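Local structure of oxysterol-binding protein homolog 1 (Saccharomyces cerevisiae, 5H28) at residues A[104-109]-A[133-138]; A[141-146]-A[167-172]. The protein carries sterols and other lipids between membranes, and uses its ankyrin repeats, the domain modelled here, to reach the nucleus-vacuole junction through Nvj1. All coordinates share one frame; numbering follows the deposited sequence.

Interaction 1 (A[104-109]-A[133-138]); sequences FLLDQP and AQMMQV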
ATOM      1  N   PHE A 104     -10.118 -11.136  -7.697  1.00  6.75           N
ATOM      2  CA  PHE A 104     -10.336  -9.922  -8.474  1.00  6.33           C
ATOM      3  C   PHE A 104      -9.832  -8.707  -7.707  1.00  6.65           C
ATOM      4  O   PHE A 104      -9.095  -7.885  -8.241  1.00  7.18           O
ATOM      5  CB  PHE A 104     -11.826  -9.758  -8.790  1.00  8.31           C
ATOM      6  CG  PHE A 104     -12.181  -8.422  -9.381  1.00  9.03           C
ATOM      7  CD1 PHE A 104     -11.724  -8.053 -10.642  1.00 11.34           C
ATOM      8  CD2 PHE A 104     -12.977  -7.527  -8.670  1.00 10.12           C
ATOM      9  CE1 PHE A 104     -12.055  -6.815 -11.188  1.00 10.69           C
ATOM     10  CE2 PHE A 104     -13.313  -6.283  -9.211  1.00 10.26           C
ATOM     11  CZ  PHE A 104     -12.851  -5.929 -10.471  1.00 11.61           C
ATOM     12  N   LEU A 105     -10.224  -8.595  -6.444  1.00  6.83           N
ATOM     13  CA  LEU A 105      -9.787  -7.463  -5.643  1.00  6.63           C
ATOM     14  C   LEU A 105      -8.263  -7.417  -5.499  1.00  6.96           C
ATOM     15  O   LEU A 105      -7.658  -6.344  -5.582  1.00  6.39           O
ATOM     16  CB  LEU A 105     -10.451  -7.506  -4.263  1.00  6.47           C
ATOM     17  CG  LEU A 105     -11.963  -7.263  -4.221  1.00  6.66           C
ATOM     18  CD1 LEU A 105     -12.471  -7.500  -2.803  1.00  6.89           C
ATOM     19  CD2 LEU A 105     -12.285  -5.846  -4.687  1.00  9.89           C
ATOM     20  N   LEU A 106      -7.638  -8.577  -5.301  1.00  6.96           N
ATOM     21  CA  LEU A 106      -6.185  -8.630  -5.150  1.00  7.05           C
ATOM     22  C   LEU A 106      -5.442  -8.227  -6.422  1.00  6.38           C
ATOM     23  O   LEU A 106      -4.255  -7.914  -6.369  1.00  7.61           O
ATOM     24  CB  LEU A 106      -5.742 -10.026  -4.700  1.00  7.11           C
ATOM     25  CG  LEU A 106      -6.071 -10.352  -3.238  1.00  7.12           C
ATOM     26  CD1 LEU A 106      -5.699 -11.784  -2.916  1.00  9.29           C
ATOM     27  CD2 LEU A 106      -5.320  -9.391  -2.331  1.00  8.09           C
ATOM     28  N   ASP A 107      -6.137  -8.225  -7.557  1.00  9.05           N
ATOM     29  CA  ASP A 107      -5.505  -7.833  -8.816  1.00 10.33           C
ATOM     30  C   ASP A 107      -5.683  -6.350  -9.136  1.00 10.51           C
ATOM     31  O   ASP A 107      -5.174  -5.867 -10.144  1.00 11.17           O
ATOM     32  CB  ASP A 107      -6.055  -8.654  -9.989  1.00 12.03           C
ATOM     33  CG  ASP A 107      -5.572 -10.093  -9.978  1.00 15.89           C
ATOM     34  OD1 ASP A 107      -4.464 -10.350  -9.460  1.00 19.07           O
ATOM     35  OD2 ASP A 107      -6.297 -10.965 -10.504  1.00 19.31           O
ATOM     36  N   GLN A 108      -6.400  -5.624  -8.287  1.00  8.12           N
ATOM     37  CA  GLN A 108      -6.629  -4.203  -8.534  1.00  7.91           C
ATOM     38  C   GLN A 108      -5.458  -3.331  -8.106  1.00  7.58           C
ATOM     39  O   GLN A 108      -4.827  -3.578  -7.082  1.00  8.76           O
ATOM     40  CB  GLN A 108      -7.902  -3.743  -7.825  1.00  5.48           C
ATOM     41  CG  GLN A 108      -9.134  -4.512  -8.263  1.00  8.14           C
ATOM     42  CD  GLN A 108      -9.230  -4.615  -9.769  1.00  9.18           C
ATOM     43  OE1 GLN A 108      -9.388  -3.611 -10.463  1.00 11.39           O
ATOM     44  NE2 GLN A 108      -9.119  -5.833 -10.286  1.00 10.96           N
ATOM     45  N   PRO A 109      -5.161  -2.289  -8.893  1.00  9.29           N
ATOM     46  CA  PRO A 109      -4.065  -1.350  -8.636  1.00  9.35           C
ATOM     47  C   PRO A 109      -4.035  -0.708  -7.247  1.00  9.43           C
ATOM     48  O   PRO A 109      -2.965  -0.548  -6.661  1.00  9.55           O
ATOM     49  CB  PRO A 109      -4.248  -0.305  -9.733  1.00 10.95           C
ATOM     50  CG  PRO A 109      -4.809  -1.100 -10.859  1.00 11.09           C
ATOM     51  CD  PRO A 109      -5.833  -1.966 -10.163  1.00  9.53           C
ATOM     52  N   ALA A 133      -7.407 -19.001   1.342  1.00  5.88           N
ATOM     53  CA  ALA A 133      -6.304 -18.397   2.087  1.00  6.22           C
ATOM     54  C   ALA A 133      -4.978 -18.659   1.370  1.00  6.96           C
ATOM     55  O   ALA A 133      -4.131 -17.770   1.271  1.00  7.08           O
ATOM     56  CB  ALA A 133      -6.254 -18.952   3.511  1.00  5.91           C
ATOM     57  N   GLN A 134      -4.796 -19.880   0.876  1.00  7.93           N
ATOM     58  CA  GLN A 134      -3.568 -20.225   0.171  1.00  8.73           C
ATOM     59  C   GLN A 134      -3.394 -19.357  -1.072  1.00  8.65           C
ATOM     60  O   GLN A 134      -2.298 -18.872  -1.355  1.00  9.45           O
ATOM     61  CB  GLN A 134      -3.578 -21.712  -0.203  1.00 11.59           C
ATOM     62  CG  GLN A 134      -2.383 -22.154  -1.023  1.00 18.39           C
ATOM     63  CD  GLN A 134      -2.614 -22.022  -2.514  1.00 19.18           C
ATOM     64  OE1 GLN A 134      -1.675 -22.086  -3.305  1.00 24.31           O
ATOM     65  NE2 GLN A 134      -3.872 -21.852  -2.909  1.00 24.20           N
ATOM     66  N   MET A 135      -4.484 -19.153  -1.804  1.00  7.87           N
ATOM     67  CA  MET A 135      -4.455 -18.331  -3.006  1.00  6.67           C
ATOM     68  C   MET A 135      -4.067 -16.895  -2.654  1.00  8.47           C
ATOM     69  O   MET A 135      -3.311 -16.247  -3.381  1.00  8.01           O
ATOM     70  CB  MET A 135      -5.823 -18.378  -3.694  1.00  8.17           C
ATOM     71  CG  MET A 135      -5.986 -17.435  -4.874  1.00 10.37           C
ATOM     72  SD  MET A 135      -6.659 -15.835  -4.392  1.00 14.70           S
ATOM     73  CE  MET A 135      -8.350 -16.277  -4.019  1.00 11.64           C
ATOM     74  N   MET A 136      -4.574 -16.398  -1.531  1.00  7.52           N
ATOM     75  CA  MET A 136      -4.253 -15.039  -1.105  1.00  6.71           C
ATOM     76  C   MET A 136      -2.782 -14.933  -0.731  1.00  7.86           C
ATOM     77  O   MET A 136      -2.132 -13.924  -1.011  1.00  7.84           O
ATOM     78  CB  MET A 136      -5.123 -14.639   0.086  1.00  5.39           C
ATOM     79  CG  MET A 136      -6.607 -14.548  -0.253  1.00  4.29           C
ATOM     80  SD  MET A 136      -7.600 -14.061   1.177  1.00  6.59           S
ATOM     81  CE  MET A 136      -7.231 -12.314   1.274  1.00  7.64           C
ATOM     82  N   GLN A 137      -2.263 -15.984  -0.102  1.00  8.34           N
ATOM     83  CA  GLN A 137      -0.867 -16.021   0.318  1.00  9.53           C
ATOM     84  C   GLN A 137       0.055 -16.019  -0.894  1.00  9.97           C
ATOM     85  O   GLN A 137       1.055 -15.301  -0.922  1.00 11.16           O
ATOM     86  CB  GLN A 137      -0.609 -17.275   1.159  1.00 13.27           C
ATOM     87  CG  GLN A 137       0.821 -17.419   1.650  1.00 19.92           C
ATOM     88  CD  GLN A 137       1.210 -16.334   2.630  1.00 25.30           C
ATOM     89  OE1 GLN A 137       0.606 -16.199   3.697  1.00 29.54           O
ATOM     90  NE2 GLN A 137       2.224 -15.552   2.276  1.00 28.52           N
ATOM     91  N   VAL A 138      -0.285 -16.826  -1.892  1.00 10.40           N
ATOM     92  CA  VAL A 138       0.521 -16.907  -3.099  1.00 11.69           C
ATOM     93  C   VAL A 138       0.469 -15.592  -3.869  1.00 10.47           C
ATOM     94  O   VAL A 138       1.495 -15.113  -4.349  1.00  9.18           O
ATOM     95  CB  VAL A 138       0.058 -18.071  -4.002  1.00 13.36           C
ATOM     96  CG1 VAL A 138       0.852 -18.081  -5.300  1.00 13.40           C
ATOM     97  CG2 VAL A 138       0.247 -19.393  -3.269  1.00 15.48           C
TER
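No ring or amide enters the contact where Leu106 meets Met135 and Met136; the flat groups of 104-109 turn elsewhere, and over one face of the Phe104 ring lies the Gln108 amide, its CD 3.8 Å above the plane and displaced toward the rim. That amide is fixed by a nearly straight bond of 2.9 Å from Gln108 NE2 to Phe104 O, and the bond runs close to the amide's own plane. Asp107 N reaches the same carbonyl from the opposite face, so two donors grip one oxygen.

Between the segments, one methyl does the work. With Leu106 CG anti to the carbonyl carbon (chi1 -73°) and CD1 extended beyond it (chi2 175°), that methyl reaches Met136 CG at 3.9 Å. The two side chains cross at about a right angle. The Met135 chain bends at chi2, which brings SD within 4.4 Å of Leu106 CD1. Leu90 also packs on Leu106, and both methionines touch Val102. With no hydrogen bond between the segments, the join rests on dispersion and burial of carbon and polarisable sulfur, which impose little directional demand.

Interaction 2 (A[141-146]-A[167-172]); sequences STYVAE and LSSPRN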
ATOM      1  N   SER A 141       2.641 -13.124  -2.076  1.00  8.17           N
ATOM      2  CA  SER A 141       4.064 -13.404  -2.242  1.00  8.77           C
ATOM      3  C   SER A 141       4.553 -12.959  -3.614  1.00  8.34           C
ATOM      4  O   SER A 141       5.665 -12.440  -3.746  1.00  8.19           O
ATOM      5  CB  SER A 141       4.361 -14.895  -2.013  1.00 10.57           C
ATOM      6  OG  SER A 141       3.732 -15.722  -2.974  1.00 16.62           O
ATOM      7  N   THR A 142       3.716 -13.136  -4.631  1.00  8.99           N
ATOM      8  CA  THR A 142       4.081 -12.727  -5.978  1.00  8.95           C
ATOM      9  C   THR A 142       4.201 -11.208  -6.026  1.00  9.09           C
ATOM     10  O   THR A 142       5.162 -10.666  -6.579  1.00  8.77           O
ATOM     11  CB  THR A 142       3.033 -13.202  -7.008  1.00 10.81           C
ATOM     12  OG1 THR A 142       3.031 -14.635  -7.053  1.00 13.23           O
ATOM     13  CG2 THR A 142       3.356 -12.663  -8.391  1.00 12.05           C
ATOM     14  N   TYR A 143       3.233 -10.519  -5.431  1.00  7.58           N
ATOM     15  CA  TYR A 143       3.251  -9.061  -5.411  1.00  7.25           C
ATOM     16  C   TYR A 143       4.478  -8.540  -4.665  1.00  7.12           C
ATOM     17  O   TYR A 143       5.103  -7.567  -5.085  1.00  8.13           O
ATOM     18  CB  TYR A 143       1.990  -8.507  -4.741  1.00  8.33           C
ATOM     19  CG  TYR A 143       2.017  -7.003  -4.608  1.00  8.38           C
ATOM     20  CD1 TYR A 143       1.769  -6.183  -5.708  1.00  7.37           C
ATOM     21  CD2 TYR A 143       2.344  -6.400  -3.396  1.00  7.12           C
ATOM     22  CE1 TYR A 143       1.848  -4.799  -5.603  1.00  9.72           C
ATOM     23  CE2 TYR A 143       2.428  -5.017  -3.279  1.00  6.26           C
ATOM     24  CZ  TYR A 143       2.178  -4.222  -4.388  1.00  7.27           C
ATOM     25  OH  TYR A 143       2.262  -2.853  -4.288  1.00 10.27           O
ATOM     26  N   VAL A 144       4.813  -9.179  -3.549  1.00  6.63           N
ATOM     27  CA  VAL A 144       5.968  -8.767  -2.764  1.00  7.47           C
ATOM     28  C   VAL A 144       7.248  -8.878  -3.592  1.00  7.59           C
ATOM     29  O   VAL A 144       8.078  -7.967  -3.588  1.00  7.10           O
ATOM     30  CB  VAL A 144       6.092  -9.621  -1.477  1.00  8.14           C
ATOM     31  CG1 VAL A 144       7.436  -9.376  -0.803  1.00  9.29           C
ATOM     32  CG2 VAL A 144       4.959  -9.267  -0.521  1.00  9.31           C
ATOM     33  N   ALA A 145       7.399  -9.986  -4.311  1.00  8.17           N
ATOM     34  CA  ALA A 145       8.587 -10.183  -5.133  1.00  8.59           C
ATOM     35  C   ALA A 145       8.644  -9.169  -6.271  1.00  8.11           C
ATOM     36  O   ALA A 145       9.700  -8.600  -6.553  1.00  7.39           O
ATOM     37  CB  ALA A 145       8.616 -11.606  -5.690  1.00  9.55           C
ATOM     38  N   GLU A 146       7.513  -8.932  -6.924  1.00  6.79           N
ATOM     39  CA  GLU A 146       7.489  -7.978  -8.029  1.00  7.53           C
ATOM     40  C   GLU A 146       7.738  -6.549  -7.556  1.00  7.68           C
ATOM     41  O   GLU A 146       8.368  -5.762  -8.258  1.00  7.52           O
ATOM     42  CB  GLU A 146       6.165  -8.074  -8.788  1.00 10.87           C
ATOM     43  CG  GLU A 146       6.025  -9.382  -9.557  1.00 15.97           C
ATOM     44  CD  GLU A 146       4.738  -9.473 -10.350  1.00 21.62           C
ATOM     45  OE1 GLU A 146       4.588 -10.441 -11.125  1.00 24.92           O
ATOM     46  OE2 GLU A 146       3.874  -8.583 -10.198  1.00 26.69           O
ATOM     47  N   LEU A 167       6.934   4.307  -2.589  1.00 11.06           N
ATOM     48  CA  LEU A 167       6.859   4.459  -1.143  1.00 11.97           C
ATOM     49  C   LEU A 167       5.594   5.136  -0.628  1.00 11.86           C
ATOM     50  O   LEU A 167       5.277   5.025   0.557  1.00 14.11           O
ATOM     51  CB  LEU A 167       8.105   5.185  -0.623  1.00 13.34           C
ATOM     52  CG  LEU A 167       9.419   4.432  -0.879  1.00 14.82           C
ATOM     53  CD1 LEU A 167      10.551   5.090  -0.116  1.00 16.30           C
ATOM     54  CD2 LEU A 167       9.279   2.983  -0.438  1.00 16.26           C
ATOM     55  N   SER A 168       4.869   5.826  -1.503  1.00 12.59           N
ATOM     56  CA  SER A 168       3.637   6.495  -1.092  1.00 14.52           C
ATOM     57  C   SER A 168       2.440   5.545  -1.140  1.00 14.26           C
ATOM     58  O   SER A 168       1.348   5.888  -0.693  1.00 16.52           O
ATOM     59  CB  SER A 168       3.372   7.720  -1.975  1.00 16.68           C
ATOM     60  OG  SER A 168       3.267   7.362  -3.343  1.00 18.95           O
ATOM     61  N   SER A 169       2.656   4.345  -1.674  1.00 12.98           N
ATOM     62  CA  SER A 169       1.603   3.338  -1.775  1.00 12.76           C
ATOM     63  C   SER A 169       1.216   2.786  -0.409  1.00 12.31           C
ATOM     64  O   SER A 169       2.063   2.281   0.330  1.00 13.19           O
ATOM     65  CB  SER A 169       2.065   2.181  -2.663  1.00 10.54           C
ATOM     66  OG  SER A 169       1.273   1.026  -2.439  1.00 14.85           O
ATOM     67  N   PRO A 170      -0.077   2.870  -0.052  1.00 13.61           N
ATOM     68  CA  PRO A 170      -0.508   2.353   1.250  1.00 13.58           C
ATOM     69  C   PRO A 170      -0.142   0.879   1.444  1.00 12.80           C
ATOM     70  O   PRO A 170       0.291   0.476   2.519  1.00 13.09           O
ATOM     71  CB  PRO A 170      -2.018   2.583   1.224  1.00 14.15           C
ATOM     72  CG  PRO A 170      -2.143   3.827   0.397  1.00 14.25           C
ATOM     73  CD  PRO A 170      -1.187   3.550  -0.743  1.00 13.08           C
ATOM     74  N   ARG A 171      -0.310   0.084   0.393  1.00 12.96           N
ATOM     75  CA  ARG A 171      -0.001  -1.338   0.468  1.00 12.05           C
ATOM     76  C   ARG A 171       1.493  -1.595   0.660  1.00 11.47           C
ATOM     77  O   ARG A 171       1.884  -2.510   1.379  1.00 10.84           O
ATOM     78  CB  ARG A 171      -0.478  -2.050  -0.798  1.00 12.80           C
ATOM     79  CG  ARG A 171      -0.441  -3.564  -0.698  1.00 13.03           C
ATOM     80  CD  ARG A 171      -0.789  -4.213  -2.021  1.00 12.42           C
ATOM     81  NE  ARG A 171      -0.925  -5.658  -1.889  1.00 10.61           N
ATOM     82  CZ  ARG A 171      -1.148  -6.483  -2.904  1.00  9.20           C
ATOM     83  NH1 ARG A 171      -1.259  -6.004  -4.136  1.00 10.71           N
ATOM     84  NH2 ARG A 171      -1.264  -7.785  -2.686  1.00  9.37           N
ATOM     85  N   ASN A 172       2.329  -0.790   0.017  1.00 11.15           N
ATOM     86  CA  ASN A 172       3.764  -0.984   0.147  1.00 11.00           C
ATOM     87  C   ASN A 172       4.308  -0.580   1.508  1.00 12.36           C
ATOM     88  O   ASN A 172       5.404  -0.985   1.884  1.00 11.82           O
ATOM     89  CB  ASN A 172       4.501  -0.241  -0.965  1.00  9.03           C
ATOM     90  CG  ASN A 172       4.280  -0.874  -2.319  1.00  8.46           C
ATOM     91  OD1 ASN A 172       3.835  -2.023  -2.412  1.00  9.50           O
ATOM     92  ND2 ASN A 172       4.596  -0.141  -3.376  1.00  8.12           N
TER
HETATM   93  O   HOH W   1       4.541  -1.594  -5.940  1.00 12.66           O
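Tyr143 and Arg171 lie flat against each other, ring on guanidinium, with planes only 8° apart and the two side chains running in opposite directions. Arg171 CZ sits 3.7 Å from the centroid of the Tyr143 ring, over its face, the geometry of a cation-pi stack. NH1 is the branch that leans toward CD1 of Tyr143, at 3.4 Å, while farther back Arg171 CD passes over CE2. The arginine chain is extended from CG to NE, and this slides the flat head over the ring face. Its charge has a second mate: NE forms a salt bridge with Asp113, a bond likely to limit the turning of the guanidinium.

Asn172 comes to the ring's hydroxyl end, near the ring plane, crossing the tyrosine at about a right angle. CG of Tyr143 stands anti to the backbone N (chi1 176°), sending OH out from the helix to donate to Asn172 OD1 at 2.6 Å, a short bond tilted 28° from the carbonyl plane. A water completes a small bridge: it donates to Tyr143 OH and accepts from Asn172 ND2 at 2.9 Å. ND2 also donates to Ile166 O, so both ends of the amide are held. A phenylalanine in place of Tyr143 would keep a face for the guanidinium, but Asn172 OD1 would probably lose its donor and the bridging water its acceptor.

The backbone of Asn172 is held as well, N of Asn172 donating to Ser169 OG at 3.2 Å. That capping bond, from a backbone N to a serine three residues earlier, is typical of an N-terminal helix cap, here at the turn into helix 172-175, with the long helix 130-156 docked on it through a cation-pi stack.

In the fold
Reading from the N terminus, the chain passes through segment 104-109, in the predicted second ankyrin repeat, then 23 mostly non-helical residues, before interaction 1 closes that loop on the early part of helix 130-156. A little farther along the same helix interaction 2 opens, and a largely helical hairpin returns through helix 160-167 to the turn at 167-172. The two loops therefore follow in series, neither nesting nor crossing, with centres about 12 Å apart. Helix 130-156 is shared, joining the repeat before it to the turn after it. Asp113 adds a second link, touched by Leu106 and paired with Arg171.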